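Local coordinates for endo-1,4-beta-xylanase (Bacteroides thetaiotaomicron VPI-5482, PDB 3KST), which probably hydrolyses glycosidic bonds in xylan or related plant polysaccharides, as a calcium-binding member of glycoside hydrolase family 43, at residues Y144-R147 with V153-V156; Q173-E178 with Y201-S206; D72-W77 with H102-T107. All blocks are in the same frame, centred on the assembly; numbering follows the deposited sequence.

Overall arrangement
From the N terminus the three contacts close in series, none nested within or crossing another. Contact 3 comes first: the loop 72-77 meets 102-107 after the chain has run through strands 80-87 and 92-99. Contact 1 is the tightest closure, a hairpin with five residues between 144-147 and 153-156. Contact 2 then brings 173-178 against 201-206, bracketing strand 189-197. Contacts 1 and 2, with centres about 9 Å apart, share a sheet, since strand 172-175 pairs with strand 152-158 at Ile-154. Contact 3 touches contact 1 through Ile-103 on Phe-145, so together the contacts link three successive blades of a five-bladed beta-propeller.

Contact 1 of 3, residues Y144-R147 with V153-V156; sequences YFVR and VIWV
Val-153 pairs with Arg-147 close to the turn of an antiparallel beta hairpin, the two middle strands of a blade in the five-bladed beta-propeller of family 43. Val-153 N donates to Arg-147 O at 2.9 Å, and Val-153 O receives Arg-147 N. Ile-154 follows in a non-hydrogen-bonded pair with Val-146. Their branched, apolar side chains suit a buried face that also carries Tyr-144 and Val-156 and packs on strand 189-197; Val-146 touches Glu-190 of that strand, the predicted proton donor, and Asp-130 of strand 129-135, the predicted pKa modulator. Trp-155, on the other face, forms a second hydrogen-bonded pair, its N 2.7 Å from Phe-145 O. Its indole is a broad platform for Arg-147: CD lies over the five-membered ring, 3.5 Å from the centroid, while a bend at chi3 (64°) carries the guanidinium over the six-membered ring. CZ is 4.4 Å from that centroid in a cation-pi contact, but the planes stand 60° apart, so the group leans in with NH1 foremost instead of stacking flat. Arg-147 NE also makes a salt bridge to Glu-126, and Trp-155 NE1 bonds Thr-149 OG1, which probably help to fix both groups. Val-156 lies beside Tyr-144, whose OH bonds Pro-225 O. Val-156 CG2 sits over one face of the phenol ring as a CH-pi contact, 3.3 Å from Tyr-144 CE2.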
loop_
_atom_site.group_PDB
_atom_site.type_symbol
_atom_site.label_atom_id
_atom_site.label_comp_id
_atom_site.label_asym_id
_atom_site.label_seq_id
_atom_site.Cartn_x
_atom_site.Cartn_y
_atom_site.Cartn_z
ATOM N N TYR A 144 7.814 -6.696 2.999
ATOM C CA TYR A 144 7.825 -5.647 4.006
ATOM C C TYR A 144 6.462 -5.731 4.683
ATOM O O TYR A 144 5.462 -5.970 4.020
ATOM C CB TYR A 144 8.078 -4.270 3.380
ATOM C CG TYR A 144 9.399 -4.274 2.668
ATOM C CD1 TYR A 144 9.507 -4.789 1.376
ATOM C CD2 TYR A 144 10.569 -3.846 3.310
ATOM C CE1 TYR A 144 10.746 -4.886 0.731
ATOM C CE2 TYR A 144 11.820 -3.919 2.656
ATOM C CZ TYR A 144 11.890 -4.435 1.367
ATOM O OH TYR A 144 13.086 -4.531 0.703
ATOM N N PHE A 145 6.452 -5.593 6.007
ATOM C CA PHE A 145 5.242 -5.721 6.809
ATOM C C PHE A 145 5.527 -5.149 8.181
ATOM O O PHE A 145 6.697 -4.942 8.522
ATOM C CB PHE A 145 4.798 -7.197 6.896
ATOM C CG PHE A 145 5.861 -8.127 7.397
ATOM C CD1 PHE A 145 6.773 -8.704 6.492
ATOM C CD2 PHE A 145 5.948 -8.472 8.745
ATOM C CE1 PHE A 145 7.760 -9.563 6.929
ATOM C CE2 PHE A 145 6.946 -9.352 9.181
ATOM C CZ PHE A 145 7.843 -9.897 8.257
ATOM N N VAL A 146 4.465 -4.896 8.935
ATOM C CA VAL A 146 4.530 -4.318 10.281
ATOM C C VAL A 146 4.436 -5.385 11.333
ATOM O O VAL A 146 3.540 -6.235 11.249
ATOM C CB VAL A 146 3.321 -3.367 10.539
ATOM C CG1 VAL A 146 3.163 -3.003 12.055
ATOM C CG2 VAL A 146 3.438 -2.099 9.658
ATOM N N ARG A 147 5.367 -5.382 12.293
ATOM C CA ARG A 147 5.234 -6.199 13.500
ATOM C C ARG A 147 5.038 -5.195 14.634
ATOM O O ARG A 147 5.566 -4.063 14.597
ATOM C CB ARG A 147 6.458 -7.043 13.789
ATOM C CG ARG A 147 6.806 -8.031 12.693
ATOM C CD ARG A 147 8.142 -8.699 12.975
ATOM N NE ARG A 147 8.149 -9.516 14.182
ATOM C CZ ARG A 147 9.247 -9.978 14.803
ATOM N NH1 ARG A 147 10.467 -9.690 14.354
ATOM N NH2 ARG A 147 9.119 -10.717 15.896
ATOM N N VAL A 153 6.139 -1.274 13.875
ATOM C CA VAL A 153 7.479 -1.212 13.250
ATOM C C VAL A 153 7.501 -1.987 11.944
ATOM O O VAL A 153 6.992 -3.109 11.862
ATOM C CB VAL A 153 8.540 -1.755 14.227
ATOM C CG1 VAL A 153 9.959 -1.708 13.617
ATOM C CG2 VAL A 153 8.487 -0.947 15.491
ATOM N N ILE A 154 8.079 -1.375 10.914
ATOM C CA ILE A 154 8.230 -1.994 9.621
ATOM C C ILE A 154 9.451 -2.928 9.624
ATOM O O ILE A 154 10.577 -2.509 9.906
ATOM C CB ILE A 154 8.359 -0.958 8.484
ATOM C CG1 ILE A 154 7.072 -0.118 8.437
ATOM C CG2 ILE A 154 8.597 -1.694 7.132
ATOM C CD1 ILE A 154 7.087 1.043 7.420
ATOM N N TRP A 155 9.171 -4.189 9.346
ATOM C CA TRP A 155 10.162 -5.266 9.220
ATOM C C TRP A 155 10.231 -5.744 7.778
ATOM O O TRP A 155 9.379 -5.425 6.949
ATOM C CB TRP A 155 9.764 -6.435 10.139
ATOM C CG TRP A 155 10.052 -6.165 11.569
ATOM C CD1 TRP A 155 9.362 -5.353 12.409
ATOM C CD2 TRP A 155 11.141 -6.677 12.311
ATOM N NE1 TRP A 155 9.931 -5.349 13.657
ATOM C CE2 TRP A 155 11.031 -6.163 13.626
ATOM C CE3 TRP A 155 12.184 -7.556 12.009
ATOM C CZ2 TRP A 155 11.953 -6.483 14.639
ATOM C CZ3 TRP A 155 13.099 -7.870 13.002
ATOM C CH2 TRP A 155 12.995 -7.302 14.291
ATOM N N VAL A 156 11.266 -6.510 7.461
ATOM C CA VAL A 156 11.380 -7.163 6.174
ATOM C C VAL A 156 11.922 -8.564 6.405
ATOM O O VAL A 156 12.604 -8.798 7.429
ATOM C CB VAL A 156 12.322 -6.377 5.223
ATOM C CG1 VAL A 156 13.778 -6.346 5.818
ATOM C CG2 VAL A 156 12.281 -6.943 3.772
#

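Contact 2 of 3, residues Q173-E178 with Y201-S206; sequences QCIKAE and YYLIYS
Cys-174 and Ile-175, consecutive residues of one strand, both send their side chains toward strand 201-206, where a regular strand would turn one of them the other way. The cause is a classic beta bulge: both residues face Ile-154 of the neighbouring strand, and Cys-174 takes the helix-like psi of -65° that lets the chain double up. No hydrogen bond joins the segments; the axes of the short strand pieces 173-175 and 201-206 come within 9.3 Å, at 63°, and apolar side chains alone meet. In one of the two deposited conformers of Leu-203, CD1 lies 3.6 Å from Cys-174 CB and CD2 lies 4.1 Å from Ile-175 CG1, the leucine and isoleucine side chains running alongside one another, pointing opposite ways. These contacts are less certain than that of Ile-175 with Tyr-205, but a slim cysteine suits such an approach. The beta-branch of Ile-175 divides the work: CG1 faces the leucine, whereas CG2, anti to the backbone N, sits 3.9 Å from Tyr-205 CZ. This methyl stands almost exactly over the centre of the phenol ring, 9° off its normal, a well-formed CH-pi contact. Tyr-205 also packs on Ile-154, and its OH bonds Glu-182 OE2, so the ring can present a flat apolar face while its polar end stays satisfied. Its side chain is about 7 Å from that of Glu-190, the predicted proton donor. Such apolar filling between the outer strand of one four-stranded sheet and an inner strand of the next belongs to the blade-to-blade interface of a beta-propeller.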
loop_
_atom_site.group_PDB
_atom_site.type_symbol
_atom_site.label_atom_id
_atom_site.label_comp_id
_atom_site.label_asym_id
_atom_site.label_seq_id
_atom_site.Cartn_x
_atom_site.Cartn_y
_atom_site.Cartn_z
ATOM N N GLN A 173 14.890 -5.451 10.936
ATOM C CA GLN A 173 14.110 -4.297 11.344
ATOM C C GLN A 173 14.446 -3.084 10.467
ATOM O O GLN A 173 15.624 -2.675 10.370
ATOM C CB GLN A 173 14.337 -3.981 12.823
ATOM C CG GLN A 173 13.596 -2.715 13.246
ATOM C CD GLN A 173 13.718 -2.468 14.702
ATOM O OE1 GLN A 173 13.269 -3.270 15.504
ATOM N NE2 GLN A 173 14.277 -1.309 15.063
ATOM N N CYS A 174 13.404 -2.463 9.894
ATOM C CA CYS A 174 13.579 -1.343 8.957
ATOM C C CYS A 174 13.371 0.062 9.568
ATOM O O CYS A 174 14.306 0.853 9.619
ATOM C CB CYS A 174 12.667 -1.479 7.716
ATOM S SG CYS A 174 12.736 -3.107 6.871
ATOM N N ILE A 175 12.139 0.353 9.994
ATOM C CA ILE A 175 11.743 1.696 10.428
ATOM C C ILE A 175 10.776 1.691 11.630
ATOM O O ILE A 175 9.817 0.927 11.654
ATOM C CB ILE A 175 11.005 2.436 9.253
ATOM C CG1 ILE A 175 11.871 2.591 7.983
ATOM C CG2 ILE A 175 10.485 3.788 9.702
ATOM C CD1 ILE A 175 13.075 3.406 8.191
ATOM N N LYS A 176 11.087 2.498 12.646
ATOM C CA LYS A 176 10.171 2.757 13.761
ATOM C C LYS A 176 9.941 4.272 13.889
ATOM O O LYS A 176 10.717 5.064 13.341
ATOM C CB LYS A 176 10.605 2.059 15.056
ATOM C CG LYS A 176 11.911 2.390 15.682
ATOM C CD LYS A 176 12.165 1.325 16.754
ATOM C CE LYS A 176 12.984 1.775 17.902
ATOM N NZ LYS A 176 13.333 0.544 18.695
ATOM N N ALA A 177 8.841 4.643 14.549
ATOM C CA ALA A 177 8.467 6.065 14.763
ATOM C C ALA A 177 9.463 6.666 15.770
ATOM O O ALA A 177 9.544 6.197 16.922
ATOM C CB ALA A 177 7.048 6.159 15.238
ATOM N N GLU A 178 10.248 7.667 15.328
ATOM C CA GLU A 178 11.376 8.238 16.096
ATOM C C GLU A 178 11.441 9.768 16.215
ATOM O O GLU A 178 11.727 10.311 17.277
ATOM C CB GLU A 178 12.638 7.787 15.363
ATOM C CG GLU A 178 12.813 6.274 15.239
ATOM C CD GLU A 178 13.954 5.736 16.019
ATOM O OE1 GLU A 178 13.677 5.093 17.039
ATOM O OE2 GLU A 178 15.116 5.968 15.614
ATOM N N TYR A 201 17.774 1.588 -2.681
ATOM C CA TYR A 201 16.452 1.056 -2.295
ATOM C C TYR A 201 15.771 2.113 -1.443
ATOM O O TYR A 201 16.357 2.563 -0.446
ATOM C CB TYR A 201 16.599 -0.236 -1.495
ATOM C CG TYR A 201 17.277 -1.327 -2.297
ATOM C CD1 TYR A 201 18.672 -1.450 -2.304
ATOM C CD2 TYR A 201 16.536 -2.229 -3.060
ATOM C CE1 TYR A 201 19.316 -2.455 -3.055
ATOM C CE2 TYR A 201 17.166 -3.234 -3.809
ATOM C CZ TYR A 201 18.567 -3.340 -3.785
ATOM O OH TYR A 201 19.232 -4.318 -4.494
ATOM N N TYR A 202 14.568 2.527 -1.869
ATOM C CA TYR A 202 13.752 3.549 -1.227
ATOM C C TYR A 202 12.566 2.902 -0.559
ATOM O O TYR A 202 11.769 2.226 -1.250
ATOM C CB TYR A 202 13.214 4.541 -2.274
ATOM C CG TYR A 202 14.290 5.332 -2.950
ATOM C CD1 TYR A 202 15.019 4.787 -4.009
ATOM C CD2 TYR A 202 14.595 6.645 -2.534
ATOM C CE1 TYR A 202 16.012 5.519 -4.623
ATOM C CE2 TYR A 202 15.588 7.370 -3.122
ATOM C CZ TYR A 202 16.295 6.806 -4.185
ATOM O OH TYR A 202 17.292 7.495 -4.793
ATOM N N LEU A 203 12.483 3.065 0.766
ATOM C CA LEU A 203 11.385 2.538 1.569
ATOM C C LEU A 203 10.510 3.732 1.926
ATOM O O LEU A 203 10.921 4.601 2.716
ATOM C CB LEU A 203 11.909 1.810 2.808
ATOM C CG LEU A 203 10.944 1.027 3.709
ATOM C CD1 LEU A 203 11.758 0.151 4.690
ATOM C CD2 LEU A 203 9.950 1.875 4.470
ATOM N N ILE A 204 9.310 3.774 1.328
ATOM C CA ILE A 204 8.344 4.854 1.491
ATOM C C ILE A 204 7.243 4.353 2.472
ATOM O O ILE A 204 6.619 3.276 2.270
ATOM C CB ILE A 204 7.797 5.280 0.090
ATOM C CG1 ILE A 204 8.952 5.485 -0.920
ATOM C CG2 ILE A 204 6.969 6.527 0.244
ATOM C CD1 ILE A 204 8.580 5.234 -2.364
ATOM N N TYR A 205 7.027 5.108 3.547
ATOM C CA TYR A 205 6.158 4.671 4.634
ATOM C C TYR A 205 5.317 5.781 5.216
ATOM O O TYR A 205 5.593 6.973 4.961
ATOM C CB TYR A 205 7.054 4.056 5.757
ATOM C CG TYR A 205 7.985 5.070 6.402
ATOM C CD1 TYR A 205 9.272 5.301 5.890
ATOM C CD2 TYR A 205 7.572 5.813 7.524
ATOM C CE1 TYR A 205 10.127 6.274 6.487
ATOM C CE2 TYR A 205 8.420 6.793 8.117
ATOM C CZ TYR A 205 9.698 6.991 7.594
ATOM O OH TYR A 205 10.535 7.947 8.129
ATOM N N SER A 206 4.332 5.380 6.017
ATOM C CA SER A 206 3.480 6.320 6.754
ATOM C C SER A 206 3.745 6.245 8.268
ATOM O O SER A 206 4.093 5.189 8.792
ATOM C CB SER A 206 2.003 6.042 6.470
ATOM O OG SER A 206 1.690 6.105 5.087
#

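Contact 3 of 3, residues D72-W77 with H102-T107; sequences DSYGTW and HICVAT
The loop between strands 60-69 and 80-87 runs beside strand 102-108, roughly antiparallel to it but unpaired with it, in the propeller blade that holds 80-87, 92-99 and 102-108, and lays Tyr-74 against His-102 and Cys-104. The tyrosine ring is directed to the strand by a first torsion of 173°, CG opposite the backbone N; long and flat, it spans the gap from the loop to both residues. Its edge is turned to the flat face offered by the His-102 imidazole in an offset edge-to-face pair, with centroids 5.7 Å apart and planes at 76°. Tyr-74 OH hovers over that face, toward the rim, 3.6 Å from His-102 ND1. This is packing and not a hydrogen bond: the hydroxyl stands above the imidazole plane, away from where ND1 could bond within it, and His-102 ND1 is bonded to Glu-100 O. Tyr-74 CE2 rests 3.9 Å from His-102 CB. Two residues further on, Cys-104 SG lies obliquely to the phenol, 3.8 Å from Tyr-74 CD2, a sulfur-aromatic contact in which the short side chain brings a polarisable sulfur beside the ring. Ser-73 OG steadies the loop by bonding Tyr-74 O at 2.7 Å and is also hydrogen-bonded to Tyr-97 OH, while Gln-117 OE1 accepts a hydrogen bond from Tyr-74 N. Within the fold, Cys-104 is backbone-paired with Tyr-97 of strand 92-99, whereas Ile-103 points away from the loop and packs on Leu-143 and Phe-145 of strand 141-148, in the next blade.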
loop_
_atom_site.group_PDB
_atom_site.type_symbol
_atom_site.label_atom_id
_atom_site.label_comp_id
_atom_site.label_asym_id
_atom_site.label_seq_id
_atom_site.Cartn_x
_atom_site.Cartn_y
_atom_site.Cartn_z
ATOM N N ASP A 72 -13.340 -17.138 1.047
ATOM C CA ASP A 72 -12.165 -17.666 0.323
ATOM C C ASP A 72 -10.842 -17.366 0.996
ATOM O O ASP A 72 -9.782 -17.618 0.419
ATOM C CB ASP A 72 -12.127 -17.094 -1.088
ATOM C CG ASP A 72 -13.248 -17.567 -1.921
ATOM O OD1 ASP A 72 -13.637 -18.765 -1.787
ATOM O OD2 ASP A 72 -13.744 -16.747 -2.709
ATOM N N SER A 73 -10.881 -16.906 2.232
ATOM C CA SER A 73 -9.668 -16.502 2.915
ATOM C C SER A 73 -9.689 -16.843 4.377
ATOM O O SER A 73 -10.727 -17.123 4.949
ATOM C CB SER A 73 -9.593 -14.973 2.783
ATOM O OG SER A 73 -8.616 -14.383 3.624
ATOM N N TYR A 74 -8.502 -16.796 4.962
ATOM C CA TYR A 74 -8.315 -16.801 6.399
ATOM C C TYR A 74 -9.031 -15.560 6.914
ATOM O O TYR A 74 -8.929 -14.531 6.282
ATOM C CB TYR A 74 -6.838 -16.615 6.723
ATOM C CG TYR A 74 -6.532 -16.428 8.175
ATOM C CD1 TYR A 74 -6.563 -17.517 9.069
ATOM C CD2 TYR A 74 -6.196 -15.163 8.683
ATOM C CE1 TYR A 74 -6.273 -17.345 10.422
ATOM C CE2 TYR A 74 -5.879 -14.988 10.030
ATOM C CZ TYR A 74 -5.944 -16.067 10.899
ATOM O OH TYR A 74 -5.625 -15.855 12.215
ATOM N N GLY A 75 -9.775 -15.702 8.003
ATOM C CA GLY A 75 -10.446 -14.595 8.694
ATOM C C GLY A 75 -11.826 -14.122 8.298
ATOM O O GLY A 75 -12.327 -14.358 7.199
ATOM N N THR A 76 -12.449 -13.396 9.221
ATOM C CA THR A 76 -13.776 -12.844 9.014
ATOM C C THR A 76 -13.883 -11.347 9.220
ATOM O O THR A 76 -14.970 -10.811 8.975
ATOM C CB THR A 76 -14.804 -13.542 9.918
ATOM O OG1 THR A 76 -14.521 -13.225 11.283
ATOM C CG2 THR A 76 -14.751 -15.050 9.690
ATOM N N TRP A 77 -12.796 -10.686 9.630
ATOM C CA TRP A 77 -12.777 -9.241 9.909
ATOM C C TRP A 77 -11.396 -8.666 9.674
ATOM O O TRP A 77 -10.411 -9.409 9.538
ATOM C CB TRP A 77 -13.225 -8.971 11.357
ATOM C CG TRP A 77 -12.330 -9.563 12.402
ATOM C CD1 TRP A 77 -12.426 -10.821 12.971
ATOM C CD2 TRP A 77 -11.175 -8.948 12.993
ATOM N NE1 TRP A 77 -11.419 -10.999 13.893
ATOM C CE2 TRP A 77 -10.631 -9.879 13.917
ATOM C CE3 TRP A 77 -10.544 -7.696 12.844
ATOM C CZ2 TRP A 77 -9.507 -9.598 14.679
ATOM C CZ3 TRP A 77 -9.416 -7.412 13.618
ATOM C CH2 TRP A 77 -8.901 -8.363 14.521
ATOM N N HIS A 102 -3.265 -10.492 10.726
ATOM C CA HIS A 102 -2.250 -11.450 10.242
ATOM C C HIS A 102 -2.069 -11.178 8.762
ATOM O O HIS A 102 -2.999 -10.678 8.099
ATOM C CB HIS A 102 -2.649 -12.911 10.505
ATOM C CG HIS A 102 -2.685 -13.243 11.954
ATOM N ND1 HIS A 102 -3.719 -12.867 12.777
ATOM C CD2 HIS A 102 -1.779 -13.874 12.743
ATOM C CE1 HIS A 102 -3.467 -13.275 14.012
ATOM N NE2 HIS A 102 -2.295 -13.884 14.017
ATOM N N ILE A 103 -0.895 -11.503 8.235
ATOM C CA ILE A 103 -0.599 -11.287 6.807
ATOM C C ILE A 103 -0.863 -12.554 6.006
ATOM O O ILE A 103 -0.509 -13.648 6.448
ATOM C CB ILE A 103 0.804 -10.742 6.564
ATOM C CG1 ILE A 103 1.909 -11.622 7.172
ATOM C CG2 ILE A 103 0.888 -9.350 7.205
ATOM C CD1 ILE A 103 3.306 -11.207 6.779
ATOM N N CYS A 104 -1.432 -12.359 4.825
ATOM C CA CYS A 104 -1.935 -13.415 3.961
ATOM C C CYS A 104 -1.696 -13.166 2.496
ATOM O O CYS A 104 -1.520 -12.016 2.058
ATOM C CB CYS A 104 -3.460 -13.499 4.135
ATOM S SG CYS A 104 -4.074 -13.834 5.782
ATOM N N VAL A 105 -1.780 -14.252 1.720
ATOM C CA VAL A 105 -1.637 -14.170 0.278
ATOM C C VAL A 105 -2.644 -15.092 -0.407
ATOM O O VAL A 105 -2.843 -16.243 0.033
ATOM C CB VAL A 105 -0.164 -14.467 -0.194
ATOM C CG1 VAL A 105 0.314 -15.842 0.254
ATOM C CG2 VAL A 105 -0.009 -14.295 -1.719
ATOM N N ALA A 106 -3.277 -14.545 -1.446
ATOM C CA ALA A 106 -4.236 -15.235 -2.310
ATOM C C ALA A 106 -3.800 -15.028 -3.743
ATOM O O ALA A 106 -2.945 -14.176 -4.034
ATOM C CB ALA A 106 -5.668 -14.672 -2.098
ATOM N N THR A 107 -4.320 -15.855 -4.646
ATOM C CA THR A 107 -4.000 -15.732 -6.055
ATOM C C THR A 107 -5.246 -15.705 -6.946
ATOM O O THR A 107 -6.323 -16.164 -6.563
ATOM C CB THR A 107 -3.015 -16.851 -6.570
ATOM O OG1 THR A 107 -3.701 -18.102 -6.721
ATOM C CG2 THR A 107 -1.824 -17.046 -5.651
#